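Local structure of Plm1 (Streptomyces sp. HK803, 4HXY) at residues Glu10-Leu15 / Gln160-Asp165; Asn27-Gly32 / Thr55-Val60; Arg91-Gly96 / Leu128-Glu133; Ala103-Ala108 / Ala346-Glu351; Pro179-Trp184 / Ala398-Arg403. The protein probably reduces the beta-keto group of a polyketide intermediate with NADPH, as the ketoreductase domain of the first module of phoslactomycin biosynthesis. All coordinates share one frame; numbering follows the deposited sequence. Where two conformers were deposited one is given.

Contact 1: Glu10-Leu15 / Gln160-Asp165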
# COMPACT_ATOMS: atom_id res chain seq x y z
N GLU A 10 -3.61 7.96 -7.73
CA GLU A 10 -4.17 6.95 -8.60
C GLU A 10 -5.41 7.51 -9.31
O GLU A 10 -6.21 8.25 -8.72
CB GLU A 10 -4.57 5.73 -7.77
CG GLU A 10 -5.13 4.59 -8.58
CD GLU A 10 -5.81 3.54 -7.73
OE1 GLU A 10 -5.22 2.47 -7.53
OE2 GLU A 10 -6.95 3.78 -7.26
N THR A 11 -5.57 7.16 -10.59
CA THR A 11 -6.81 7.40 -11.30
C THR A 11 -7.01 6.25 -12.30
O THR A 11 -6.16 5.38 -12.41
CB THR A 11 -6.83 8.79 -11.98
OG1 THR A 11 -8.16 9.08 -12.45
CG2 THR A 11 -5.85 8.83 -13.16
N TRP A 12 -8.15 6.23 -12.98
CA TRP A 12 -8.51 5.13 -13.87
C TRP A 12 -9.03 5.68 -15.18
O TRP A 12 -9.77 6.68 -15.19
CB TRP A 12 -9.54 4.20 -13.22
CG TRP A 12 -8.99 3.52 -12.02
CD1 TRP A 12 -8.87 4.04 -10.75
CD2 TRP A 12 -8.45 2.20 -11.95
NE1 TRP A 12 -8.28 3.14 -9.91
CE2 TRP A 12 -8.01 1.99 -10.62
CE3 TRP A 12 -8.29 1.16 -12.87
CZ2 TRP A 12 -7.43 0.80 -10.20
CZ3 TRP A 12 -7.73 -0.04 -12.44
CH2 TRP A 12 -7.31 -0.20 -11.11
N ARG A 13 -8.58 5.06 -16.26
CA ARG A 13 -8.97 5.41 -17.63
C ARG A 13 -9.88 4.34 -18.16
O ARG A 13 -9.51 3.15 -18.19
CB ARG A 13 -7.72 5.51 -18.50
CG ARG A 13 -7.94 5.47 -20.02
CD ARG A 13 -8.67 6.69 -20.52
NE ARG A 13 -8.94 6.60 -21.96
CZ ARG A 13 -9.63 7.51 -22.64
NH1 ARG A 13 -10.10 8.58 -22.02
NH2 ARG A 13 -9.85 7.35 -23.95
N GLN A 14 -11.06 4.74 -18.61
CA GLN A 14 -11.98 3.78 -19.21
C GLN A 14 -11.47 3.45 -20.61
O GLN A 14 -11.27 4.37 -21.43
CB GLN A 14 -13.39 4.36 -19.25
CG GLN A 14 -14.45 3.31 -19.53
CD GLN A 14 -15.85 3.88 -19.64
OE1 GLN A 14 -16.09 5.03 -19.28
NE2 GLN A 14 -16.77 3.07 -20.13
N LEU A 15 -11.25 2.17 -20.90
CA LEU A 15 -10.75 1.74 -22.21
C LEU A 15 -11.93 1.61 -23.17
O LEU A 15 -13.01 1.28 -22.74
CB LEU A 15 -9.97 0.43 -22.11
CG LEU A 15 -8.76 0.49 -21.17
CD1 LEU A 15 -8.02 -0.83 -21.11
CD2 LEU A 15 -7.81 1.60 -21.59
N GLN A 160 -2.78 -3.49 -15.34
CA GLN A 160 -3.47 -3.12 -14.09
C GLN A 160 -4.88 -2.68 -14.45
O GLN A 160 -5.13 -1.51 -14.77
CB GLN A 160 -2.70 -2.05 -13.32
CG GLN A 160 -1.34 -2.58 -12.84
CD GLN A 160 -0.54 -1.60 -12.02
OE1 GLN A 160 -1.07 -0.96 -11.11
NE2 GLN A 160 0.77 -1.53 -12.27
N LEU A 161 -5.79 -3.63 -14.39
CA LEU A 161 -7.13 -3.46 -14.95
C LEU A 161 -8.22 -3.72 -13.93
O LEU A 161 -8.05 -4.50 -12.97
CB LEU A 161 -7.31 -4.43 -16.13
CG LEU A 161 -6.40 -4.19 -17.33
CD1 LEU A 161 -6.40 -5.40 -18.22
CD2 LEU A 161 -6.83 -2.92 -18.08
N ALA A 162 -9.38 -3.12 -14.17
CA ALA A 162 -10.56 -3.37 -13.38
C ALA A 162 -11.76 -3.47 -14.30
O ALA A 162 -11.87 -2.73 -15.28
CB ALA A 162 -10.76 -2.26 -12.33
N VAL A 163 -12.66 -4.39 -13.97
CA VAL A 163 -13.94 -4.51 -14.67
C VAL A 163 -15.05 -3.93 -13.80
O VAL A 163 -15.19 -4.27 -12.62
CB VAL A 163 -14.27 -5.98 -15.05
CG1 VAL A 163 -15.61 -6.03 -15.78
CG2 VAL A 163 -13.17 -6.55 -15.93
N ARG A 164 -15.80 -2.98 -14.37
CA ARG A 164 -16.92 -2.34 -13.68
C ARG A 164 -18.05 -2.19 -14.69
O ARG A 164 -17.84 -1.63 -15.77
CB ARG A 164 -16.54 -0.97 -13.12
CG ARG A 164 -15.43 -0.99 -12.04
CD ARG A 164 -15.89 -1.62 -10.74
NE ARG A 164 -14.89 -1.53 -9.67
CZ ARG A 164 -13.96 -2.45 -9.41
NH1 ARG A 164 -13.86 -3.56 -10.14
NH2 ARG A 164 -13.14 -2.25 -8.40
N ASP A 165 -19.21 -2.75 -14.35
CA ASP A 165 -20.39 -2.76 -15.24
C ASP A 165 -20.03 -3.22 -16.66
O ASP A 165 -20.45 -2.64 -17.67
CB ASP A 165 -21.07 -1.38 -15.26
CG ASP A 165 -22.56 -1.46 -15.68
OD1 ASP A 165 -23.13 -2.58 -15.75
OD2 ASP A 165 -23.16 -0.39 -15.93
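With CG of Trp12 anti to its own carbonyl carbon (chi1 -65°), the indole rises from strand 10-14 and brings its six-membered ring up to strand 160-164. CZ3 does the touching: it lies 3.8 Å from CB of Ala162 and equally far, 3.8 Å, from the carbonyl O of Gln160, while the Leu161 carbonyl carbon sits at the ring edge. Leu15 and Leu161 add a smaller contact, crossing at about a right angle with CD1 of Leu15 3.9 Å from CD2 of Leu161. Within its own strand, Trp12 NE1 donates to Glu10 OE2 (3.0 Å), arriving from above the carboxylate plane; Glu10 OE1 in turn bridges to Arg171. No hydrogen bond joins the two segments, and the axes of strands 10-14 and 160-164 pass 8.8 Å apart at 65°. Strands 6-14 and 160-164 both pair antiparallel with strand 167-175, and Trp12 fills the angle between them, in the Rossmann-like structural half that modular ketoreductases carry beside the catalytic half.

Contact 2: Asn27-Gly32 / Thr55-Val60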
# COMPACT_ATOMS: atom_id res chain seq x y z
N ASN A 27 -4.53 -24.27 -23.06
CA ASN A 27 -4.29 -25.13 -21.93
C ASN A 27 -3.85 -24.25 -20.76
O ASN A 27 -2.68 -23.90 -20.66
CB ASN A 27 -3.19 -26.12 -22.31
CG ASN A 27 -2.91 -27.16 -21.25
OD1 ASN A 27 -3.73 -27.43 -20.36
ND2 ASN A 27 -1.74 -27.78 -21.35
N TRP A 28 -4.79 -23.89 -19.88
CA TRP A 28 -4.51 -22.95 -18.80
C TRP A 28 -4.36 -23.64 -17.47
O TRP A 28 -5.01 -24.64 -17.20
CB TRP A 28 -5.56 -21.82 -18.72
CG TRP A 28 -5.35 -20.78 -19.77
CD1 TRP A 28 -5.47 -20.95 -21.13
CD2 TRP A 28 -5.00 -19.41 -19.56
NE1 TRP A 28 -5.19 -19.76 -21.77
CE2 TRP A 28 -4.89 -18.81 -20.83
CE3 TRP A 28 -4.76 -18.63 -18.41
CZ2 TRP A 28 -4.58 -17.46 -20.98
CZ3 TRP A 28 -4.43 -17.32 -18.57
CH2 TRP A 28 -4.34 -16.74 -19.85
N LEU A 29 -3.52 -23.06 -16.62
CA LEU A 29 -3.29 -23.54 -15.27
C LEU A 29 -4.02 -22.58 -14.31
O LEU A 29 -3.83 -21.39 -14.38
CB LEU A 29 -1.80 -23.55 -14.95
CG LEU A 29 -1.41 -23.77 -13.50
CD1 LEU A 29 -1.76 -25.18 -13.07
CD2 LEU A 29 0.05 -23.51 -13.34
N LEU A 30 -4.86 -23.12 -13.45
CA LEU A 30 -5.63 -22.30 -12.54
C LEU A 30 -5.11 -22.54 -11.14
O LEU A 30 -5.05 -23.67 -10.70
CB LEU A 30 -7.12 -22.66 -12.64
CG LEU A 30 -7.95 -21.98 -13.72
CD1 LEU A 30 -7.19 -21.60 -14.96
CD2 LEU A 30 -9.21 -22.72 -14.03
N LEU A 31 -4.74 -21.46 -10.47
CA LEU A 31 -4.17 -21.53 -9.13
C LEU A 31 -4.93 -20.66 -8.13
O LEU A 31 -5.65 -19.78 -8.51
CB LEU A 31 -2.70 -21.09 -9.13
CG LEU A 31 -1.80 -21.88 -10.07
CD1 LEU A 31 -0.44 -21.27 -10.13
CD2 LEU A 31 -1.73 -23.31 -9.59
N GLY A 32 -4.76 -20.99 -6.86
CA GLY A 32 -5.44 -20.25 -5.80
C GLY A 32 -6.90 -20.65 -5.80
O GLY A 32 -7.23 -21.84 -5.88
N THR A 55 4.90 -29.95 -19.13
CA THR A 55 4.09 -29.21 -20.10
C THR A 55 4.04 -27.72 -19.72
O THR A 55 3.90 -27.39 -18.54
CB THR A 55 2.66 -29.76 -20.17
OG1 THR A 55 2.69 -31.10 -20.68
CG2 THR A 55 1.78 -28.89 -21.07
N ALA A 56 4.18 -26.84 -20.71
CA ALA A 56 4.05 -25.39 -20.48
C ALA A 56 2.61 -24.93 -20.75
O ALA A 56 2.15 -24.93 -21.89
CB ALA A 56 5.04 -24.61 -21.38
N PRO A 57 1.87 -24.53 -19.69
CA PRO A 57 0.54 -24.03 -20.00
C PRO A 57 0.61 -22.75 -20.81
O PRO A 57 1.60 -22.01 -20.75
CB PRO A 57 -0.08 -23.76 -18.61
CG PRO A 57 1.05 -23.73 -17.68
CD PRO A 57 2.11 -24.61 -18.24
N ASP A 58 -0.46 -22.49 -21.56
CA ASP A 58 -0.56 -21.31 -22.42
C ASP A 58 -0.75 -20.04 -21.58
O ASP A 58 -0.46 -18.94 -22.04
CB ASP A 58 -1.73 -21.48 -23.40
CG ASP A 58 -1.50 -22.65 -24.38
OD1 ASP A 58 -0.36 -22.73 -24.88
OD2 ASP A 58 -2.41 -23.47 -24.61
N GLY A 59 -1.23 -20.22 -20.35
CA GLY A 59 -1.41 -19.12 -19.42
C GLY A 59 -1.66 -19.63 -18.01
O GLY A 59 -1.94 -20.81 -17.81
N VAL A 60 -1.55 -18.74 -17.02
CA VAL A 60 -1.82 -19.06 -15.62
C VAL A 60 -2.82 -18.04 -15.09
O VAL A 60 -2.64 -16.83 -15.29
CB VAL A 60 -0.54 -19.05 -14.76
CG1 VAL A 60 -0.85 -19.42 -13.31
CG2 VAL A 60 0.52 -20.04 -15.36
O HOH W 1 0.09 -26.80 -23.29
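The strands run parallel, with Leu29 paired to Val60 at a CA-CA distance of 4.7 Å and Leu29 N donating to Gly59 O at 3.0 Å. Just before this pairing, Asn27 is held through both of its backbone polar atoms by Asp58. Its N donates to Asp58 OD2 at 2.7 Å, a nearly straight bond (168°) that meets the carboxylate on its anti side, and its O accepts from Asp58 N at 2.8 Å. Trp28 has CG anti to the carbonyl carbon (chi1 -78°), which swings the indole over Gly59: Gly59 CA stands 3.4 Å from the centroid of the six-membered ring, almost on the ring normal, in a CH-pi contact. Phe42 meets the same indole, and Trp28 NE1 is bonded to Pro25 O. On the other face of the sheet, Leu29 and Val60 run alongside each other, CD2 of Leu29 4.0 Å from CG2 of Val60, while CD1 of Leu31 reaches CG1 of Val60 at 3.7 Å. Leu29 CB also rests against the Pro57 ring, and helix 67-77 covers Leu29 and Leu31. A water links Asn27 ND2 to Ala56 O. The unit is beta-alpha-beta, strand 28-32, helix 36-39 and strand 59-63. The two Asp58 bonds fix where its strands begin, and the missing side chain of Gly59 lets the indole lie directly on the backbone.

Contact 3: Arg91-Gly96 / Leu128-Glu133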
# COMPACT_ATOMS: atom_id res chain seq x y z
N ARG A 91 -12.75 -6.41 -5.05
CA ARG A 91 -12.77 -5.39 -4.00
C ARG A 91 -11.35 -4.86 -3.67
O ARG A 91 -11.16 -4.28 -2.63
CB ARG A 91 -13.46 -5.90 -2.71
CG ARG A 91 -14.94 -6.33 -2.87
CD ARG A 91 -15.45 -7.10 -1.64
NE ARG A 91 -15.37 -6.31 -0.42
CZ ARG A 91 -15.19 -6.78 0.81
NH1 ARG A 91 -15.04 -8.08 1.04
NH2 ARG A 91 -15.13 -5.93 1.84
N ALA A 92 -10.40 -5.02 -4.60
CA ALA A 92 -8.99 -4.72 -4.31
C ALA A 92 -8.63 -3.26 -4.60
O ALA A 92 -7.67 -2.73 -4.03
CB ALA A 92 -8.07 -5.68 -5.06
N VAL A 93 -9.41 -2.62 -5.47
CA VAL A 93 -9.18 -1.25 -5.95
C VAL A 93 -10.49 -0.47 -5.99
O VAL A 93 -11.59 -1.05 -6.11
CB VAL A 93 -8.51 -1.25 -7.37
CG1 VAL A 93 -7.16 -1.95 -7.33
CG2 VAL A 93 -9.40 -1.90 -8.43
N GLY A 94 -10.35 0.85 -5.88
CA GLY A 94 -11.48 1.78 -5.94
C GLY A 94 -11.35 2.55 -7.23
O GLY A 94 -10.50 3.43 -7.34
N VAL A 95 -12.17 2.22 -8.22
CA VAL A 95 -12.11 2.90 -9.51
C VAL A 95 -12.66 4.34 -9.47
O VAL A 95 -12.26 5.19 -10.26
CB VAL A 95 -12.80 2.10 -10.61
CG1 VAL A 95 -12.82 2.88 -11.90
CG2 VAL A 95 -12.08 0.76 -10.80
N GLY A 96 -13.56 4.60 -8.52
CA GLY A 96 -14.18 5.92 -8.37
C GLY A 96 -15.48 6.03 -9.15
O GLY A 96 -15.89 7.14 -9.52
N LEU A 128 -2.82 -7.80 -13.41
CA LEU A 128 -3.84 -7.82 -12.36
C LEU A 128 -5.17 -7.38 -12.96
O LEU A 128 -5.22 -6.41 -13.72
CB LEU A 128 -3.46 -6.85 -11.23
CG LEU A 128 -2.26 -7.28 -10.40
CD1 LEU A 128 -1.43 -6.08 -9.84
CD2 LEU A 128 -2.76 -8.17 -9.26
N VAL A 129 -6.24 -8.11 -12.63
CA VAL A 129 -7.60 -7.71 -12.99
C VAL A 129 -8.52 -7.81 -11.80
O VAL A 129 -8.68 -8.88 -11.22
CB VAL A 129 -8.18 -8.54 -14.13
CG1 VAL A 129 -9.49 -7.89 -14.62
CG2 VAL A 129 -7.18 -8.68 -15.30
N ASP A 130 -9.15 -6.69 -11.44
CA ASP A 130 -10.09 -6.65 -10.33
C ASP A 130 -11.52 -6.77 -10.89
O ASP A 130 -11.94 -5.98 -11.74
CB ASP A 130 -9.93 -5.39 -9.50
CG ASP A 130 -10.77 -5.45 -8.23
OD1 ASP A 130 -10.39 -6.20 -7.27
OD2 ASP A 130 -11.79 -4.74 -8.19
N LEU A 131 -12.25 -7.77 -10.43
CA LEU A 131 -13.57 -8.07 -10.96
C LEU A 131 -14.62 -7.80 -9.88
O LEU A 131 -14.31 -7.78 -8.70
CB LEU A 131 -13.67 -9.56 -11.33
CG LEU A 131 -12.64 -10.08 -12.34
CD1 LEU A 131 -12.85 -11.55 -12.55
CD2 LEU A 131 -12.71 -9.33 -13.65
N PRO A 132 -15.86 -7.57 -10.30
CA PRO A 132 -16.93 -7.54 -9.31
C PRO A 132 -17.02 -8.86 -8.58
O PRO A 132 -16.59 -9.89 -9.10
CB PRO A 132 -18.19 -7.35 -10.15
CG PRO A 132 -17.73 -6.86 -11.46
CD PRO A 132 -16.37 -7.45 -11.67
N GLU A 133 -17.59 -8.82 -7.38
CA GLU A 133 -17.82 -10.02 -6.58
C GLU A 133 -18.68 -11.03 -7.34
O GLU A 133 -18.31 -12.20 -7.48
CB GLU A 133 -18.49 -9.63 -5.26
CG GLU A 133 -17.57 -9.03 -4.21
CD GLU A 133 -17.04 -10.06 -3.22
OE1 GLU A 133 -17.59 -10.16 -2.10
OE2 GLU A 133 -16.08 -10.78 -3.57
O HOH W 2 -14.20 -5.59 -7.32
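Asp130 OD1 accepts from the backbone N of Ala92 at 2.9 Å and from the hydroxyl of Thr89. The Ala92 N-H comes from above the carboxylate plane, 40° out of it, at an angle of 157°. The other oxygen, OD2, is held by a salt bridge to Arg164 and by a water at 2.7 Å. That water also accepts from Arg91 N and donates to Leu131 O at 2.6 Å, bridging the loop to the end of the strand. Four partners thus hold a buried carboxylate, and the guanidinium of Arg164 would be expected to favour its charged form. The carboxylate is put among them by its first torsion, with CG anti to the backbone N (chi1 -171°). The setting is the carboxy-terminal edge of parallel strands 85-90 and 125-131, where the chain leaves the first of them as a loop, 91-96, leading toward helix 105-120; Asp130 ties that loop to the end of the neighbouring strand. Beside the polar cluster, the Val93 and Asp130 side chains pass antiparallel to one another, CG2 of Val93 lying 3.7 Å from CB of Asp130. Trp111 of helix 105-120 packs on Ala92, Val93 and Asp130. Toward the surface, Arg91 NE bonds to Ala102 O, and in one of its conformers Glu133 lies against the Arg91 chain.

Contact 4: Ala103-Ala108 / Ala346-Glu351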
# COMPACT_ATOMS: atom_id res chain seq x y z
N ALA A 103 -14.12 -1.37 0.26
CA ALA A 103 -12.69 -1.76 0.26
C ALA A 103 -12.45 -3.08 0.99
O ALA A 103 -13.03 -3.32 2.08
CB ALA A 103 -11.84 -0.63 0.86
N ASP A 104 -11.62 -3.94 0.39
CA ASP A 104 -11.15 -5.17 1.01
C ASP A 104 -9.67 -4.95 1.24
O ASP A 104 -8.89 -4.87 0.28
CB ASP A 104 -11.40 -6.38 0.09
CG ASP A 104 -10.90 -7.70 0.65
OD1 ASP A 104 -9.95 -7.76 1.45
OD2 ASP A 104 -11.45 -8.75 0.22
N VAL A 105 -9.28 -4.81 2.51
CA VAL A 105 -7.90 -4.44 2.85
C VAL A 105 -6.94 -5.52 2.39
O VAL A 105 -5.90 -5.23 1.78
CB VAL A 105 -7.78 -4.15 4.36
CG1 VAL A 105 -6.30 -4.09 4.82
CG2 VAL A 105 -8.54 -2.87 4.70
N ARG A 106 -7.27 -6.78 2.65
CA ARG A 106 -6.35 -7.86 2.30
C ARG A 106 -6.21 -8.06 0.79
O ARG A 106 -5.12 -8.35 0.29
CB ARG A 106 -6.74 -9.13 3.03
CG ARG A 106 -6.53 -8.95 4.53
CD ARG A 106 -6.68 -10.22 5.30
NE ARG A 106 -6.75 -9.98 6.75
CZ ARG A 106 -5.72 -9.66 7.55
NH1 ARG A 106 -5.94 -9.49 8.84
NH2 ARG A 106 -4.48 -9.50 7.08
N ALA A 107 -7.29 -7.86 0.05
CA ALA A 107 -7.24 -7.98 -1.39
C ALA A 107 -6.33 -6.94 -2.02
O ALA A 107 -5.65 -7.20 -3.03
CB ALA A 107 -8.64 -7.86 -2.00
N ALA A 108 -6.34 -5.73 -1.46
CA ALA A 108 -5.45 -4.65 -1.92
C ALA A 108 -3.97 -5.04 -1.85
O ALA A 108 -3.17 -4.64 -2.71
CB ALA A 108 -5.72 -3.34 -1.12
N ALA A 346 -7.51 3.08 4.77
CA ALA A 346 -7.98 4.45 4.88
C ALA A 346 -9.30 4.61 4.12
O ALA A 346 -10.22 5.26 4.61
CB ALA A 346 -6.94 5.46 4.41
N ARG A 347 -9.38 4.04 2.91
CA ARG A 347 -10.63 4.10 2.14
C ARG A 347 -11.78 3.43 2.90
O ARG A 347 -12.90 3.95 2.94
CB ARG A 347 -10.46 3.45 0.76
CG ARG A 347 -9.57 4.22 -0.17
CD ARG A 347 -9.64 3.74 -1.62
NE ARG A 347 -8.98 2.46 -1.82
CZ ARG A 347 -9.59 1.29 -2.02
NH1 ARG A 347 -10.92 1.19 -2.07
NH2 ARG A 347 -8.84 0.20 -2.18
N ARG A 348 -11.49 2.29 3.48
CA ARG A 348 -12.48 1.50 4.21
C ARG A 348 -13.03 2.29 5.39
O ARG A 348 -14.25 2.36 5.61
CB ARG A 348 -11.91 0.16 4.66
CG ARG A 348 -12.95 -0.81 5.17
CD ARG A 348 -12.31 -2.07 5.70
NE ARG A 348 -11.77 -1.89 7.05
CZ ARG A 348 -11.20 -2.86 7.77
NH1 ARG A 348 -11.07 -4.08 7.27
NH2 ARG A 348 -10.78 -2.60 9.00
N ARG A 349 -12.13 2.94 6.11
CA ARG A 349 -12.52 3.69 7.31
C ARG A 349 -13.39 4.89 6.93
O ARG A 349 -14.40 5.18 7.59
CB ARG A 349 -11.25 4.10 8.10
CG ARG A 349 -11.52 4.82 9.39
CD ARG A 349 -10.24 4.90 10.27
NE ARG A 349 -10.49 5.68 11.47
CZ ARG A 349 -10.77 5.19 12.67
NH1 ARG A 349 -10.81 3.89 12.87
NH2 ARG A 349 -11.00 6.03 13.67
N ARG A 350 -13.02 5.60 5.85
CA ARG A 350 -13.85 6.70 5.36
C ARG A 350 -15.24 6.25 4.91
O ARG A 350 -16.22 6.99 5.13
CB ARG A 350 -13.15 7.47 4.26
CG ARG A 350 -11.95 8.24 4.75
CD ARG A 350 -11.47 9.28 3.74
NE ARG A 350 -11.12 8.72 2.44
CZ ARG A 350 -9.91 8.26 2.10
NH1 ARG A 350 -8.88 8.32 2.95
NH2 ARG A 350 -9.71 7.76 0.89
N GLU A 351 -15.34 5.06 4.35
CA GLU A 351 -16.63 4.47 3.92
C GLU A 351 -17.53 4.24 5.13
O GLU A 351 -18.77 4.27 5.02
CB GLU A 351 -16.41 3.15 3.15
CG GLU A 351 -15.83 3.39 1.78
CD GLU A 351 -15.38 2.13 1.03
OE1 GLU A 351 -15.25 1.02 1.61
OE2 GLU A 351 -15.13 2.28 -0.19
O HOH W 3 -9.54 -2.28 -1.42
O HOH W 4 -11.41 -5.23 4.58
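Ala103 and Glu351 form the direct polar link: Ala103 N donates to Glu351 OE1 at 3.0 Å, nearly straight at 170° and using the syn lone pair of the oxygen. Two waters provide indirect links. One accepts from both Arg348 NH1 (2.9 Å) and Val105 N (3.0 Å), lying at the guanidinium edge, in its plane; the other accepts from Arg347 NH2 and donates to Asp104 O. Apolar contact is made by the methyl of Ala103, whose CB sits 3.9 Å from CB of Arg348. The same methyl is in van der Waals contact with the Arg347 guanidinium, Ala103 CB lying 3.6 Å from Arg347 NH1. CG2 of Val105 covers one face of the Arg348 guanidinium, the two side chains crossing at about a right angle. A bend at chi3 (79°) in the otherwise extended Arg348 chain turns the guanidinium to meet this methyl. Arg348 NH2 has its own charged partner, Asp308. Within the first segment, Asp104 acts as N-cap, its OD1 accepting from Ala107 N. The contact joins the start of helix 105-120, which follows the 91-96 loop, to the last turns of helix 333-351 in the Rossmann-type catalytic part; Val105 also packs there on Cys341 and Leu345, while Leu305 of helix 290-310 touches Arg348 and Arg106.

Contact 5: Pro179-Trp184 / Ala398-Arg403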
# COMPACT_ATOMS: atom_id res chain seq x y z
N PRO A 179 -3.19 20.33 -1.54
CA PRO A 179 -4.13 21.02 -0.69
C PRO A 179 -3.54 22.32 -0.11
O PRO A 179 -2.38 22.38 0.21
CB PRO A 179 -4.39 19.99 0.44
CG PRO A 179 -4.11 18.69 -0.20
CD PRO A 179 -2.96 18.94 -1.08
N GLN A 180 -4.38 23.34 -0.00
CA GLN A 180 -3.98 24.60 0.62
C GLN A 180 -4.86 24.79 1.85
O GLN A 180 -6.03 25.13 1.73
CB GLN A 180 -4.12 25.75 -0.39
CG GLN A 180 -3.17 25.61 -1.58
CD GLN A 180 -3.32 26.71 -2.61
OE1 GLN A 180 -2.75 26.62 -3.70
NE2 GLN A 180 -4.07 27.76 -2.27
N THR A 181 -4.28 24.56 3.02
CA THR A 181 -5.04 24.32 4.26
C THR A 181 -4.61 25.20 5.43
O THR A 181 -3.59 25.88 5.36
CB THR A 181 -4.86 22.85 4.76
OG1 THR A 181 -3.55 22.68 5.33
CG2 THR A 181 -5.08 21.84 3.63
N GLY A 182 -5.40 25.11 6.50
CA GLY A 182 -5.01 25.64 7.80
C GLY A 182 -4.00 24.74 8.49
O GLY A 182 -3.51 23.75 7.92
N THR A 183 -3.69 25.09 9.73
CA THR A 183 -2.67 24.44 10.53
C THR A 183 -3.22 23.19 11.22
O THR A 183 -4.31 23.23 11.75
CB THR A 183 -2.22 25.43 11.63
OG1 THR A 183 -1.65 26.58 10.99
CG2 THR A 183 -1.18 24.81 12.55
N TRP A 184 -2.47 22.09 11.23
CA TRP A 184 -2.86 20.89 11.95
C TRP A 184 -2.64 21.11 13.45
O TRP A 184 -1.53 21.39 13.87
CB TRP A 184 -2.04 19.68 11.47
CG TRP A 184 -2.49 18.38 12.06
CD1 TRP A 184 -3.78 17.97 12.28
CD2 TRP A 184 -1.65 17.33 12.51
NE1 TRP A 184 -3.77 16.70 12.84
CE2 TRP A 184 -2.48 16.29 12.97
CE3 TRP A 184 -0.26 17.16 12.55
CZ2 TRP A 184 -1.96 15.10 13.49
CZ3 TRP A 184 0.25 15.97 13.08
CH2 TRP A 184 -0.61 14.97 13.54
N ALA A 398 -2.14 17.09 3.82
CA ALA A 398 -2.89 15.87 3.59
C ALA A 398 -3.97 15.64 4.64
O ALA A 398 -5.09 15.22 4.34
CB ALA A 398 -1.95 14.66 3.51
N ILE A 399 -3.62 15.93 5.90
CA ILE A 399 -4.53 15.74 7.01
C ILE A 399 -5.65 16.76 6.97
O ILE A 399 -6.81 16.41 7.20
CB ILE A 399 -3.77 15.82 8.38
CG1 ILE A 399 -2.76 14.69 8.50
CG2 ILE A 399 -4.77 15.81 9.58
CD1 ILE A 399 -1.78 14.85 9.64
N MET A 400 -5.30 18.02 6.67
CA MET A 400 -6.23 19.14 6.80
C MET A 400 -7.02 19.40 5.52
O MET A 400 -7.83 20.33 5.47
CB MET A 400 -5.47 20.41 7.21
CG MET A 400 -4.85 20.33 8.64
SD MET A 400 -6.08 20.06 9.92
CE MET A 400 -6.90 21.66 10.01
N SER A 401 -6.79 18.59 4.50
CA SER A 401 -7.44 18.75 3.20
C SER A 401 -8.97 18.78 3.31
O SER A 401 -9.55 17.97 4.02
CB SER A 401 -7.01 17.59 2.29
OG SER A 401 -7.59 17.69 1.00
N ASP A 402 -9.61 19.71 2.61
CA ASP A 402 -11.08 19.86 2.68
C ASP A 402 -11.81 18.70 2.01
O ASP A 402 -12.99 18.47 2.27
CB ASP A 402 -11.58 21.21 2.10
CG ASP A 402 -10.98 21.55 0.74
OD1 ASP A 402 -11.05 22.76 0.36
OD2 ASP A 402 -10.45 20.66 0.05
N ARG A 403 -11.09 17.97 1.16
CA ARG A 403 -11.62 16.79 0.51
C ARG A 403 -10.78 15.54 0.77
O ARG A 403 -9.55 15.57 0.77
CB ARG A 403 -11.75 17.04 -0.99
CG ARG A 403 -13.00 17.83 -1.35
CD ARG A 403 -13.03 18.20 -2.82
NE ARG A 403 -11.92 19.08 -3.18
CZ ARG A 403 -11.81 20.36 -2.82
NH1 ARG A 403 -12.76 20.93 -2.07
NH2 ARG A 403 -10.76 21.08 -3.21
O HOH W 5 -7.76 23.63 6.60
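The end of helix 388-400 is packed here by the loop that leads into strand 189-193, the opening strand of the Rossmann-type ketoreductase fold. A Met-aromatic contact and a CH-pi contact meet on one indole. Ile399 CD1 lies over the centre of the six-membered ring of Trp184, 3.7 Å from its centroid and 10° off the normal, while CG2 of the same residue covers Trp184 NE1 at 3.5 Å; NE1 itself makes a weak hydrogen bond to Asp316. Met400 comes in at the ring's edge instead, its SD 3.9 Å from Trp184 CD1. Bends at chi2 (-60°) and chi3 (-73°) curl the methionine, bringing its CE to 3.5 Å from Thr183 O. Earlier in the loop, Thr181 sets CB and OG1 against Met400 CB. The Thr181 hydroxyl donates to Gly182 O at 2.8 Å, on a lone pair in the carbonyl plane. Outside the pair, Glu396 accepts from Trp184 N. At the far end, Pro179 CG rests 3.8 Å from Ser401 OG.

In the fold
Contacts 1, 3 and 4 form a continuous run. Contact 1 lies about 8 Å, centre to centre, from contact 3, and the two are joined where Val163 N and Asp130 O, 2.8 Å apart, probably share a hydrogen bond; contact 3 lies about 12 Å between centres from contact 4, and Arg91 O and Asp104 N, 3.1 Å apart, probably do the same there. Contact 4 carries the run on to helix 333-351. Contact 2 stands apart, its centre about 23 Å from that of contact 3, although both involve members of the parallel strand series 28-32, 59-63, 85-90 and 125-131. Contact 5 is on the opposite side of the chain's centre from contact 2, about 49 Å away between centres; its Ile399 side chain lies about 13 Å from the bound NADPH.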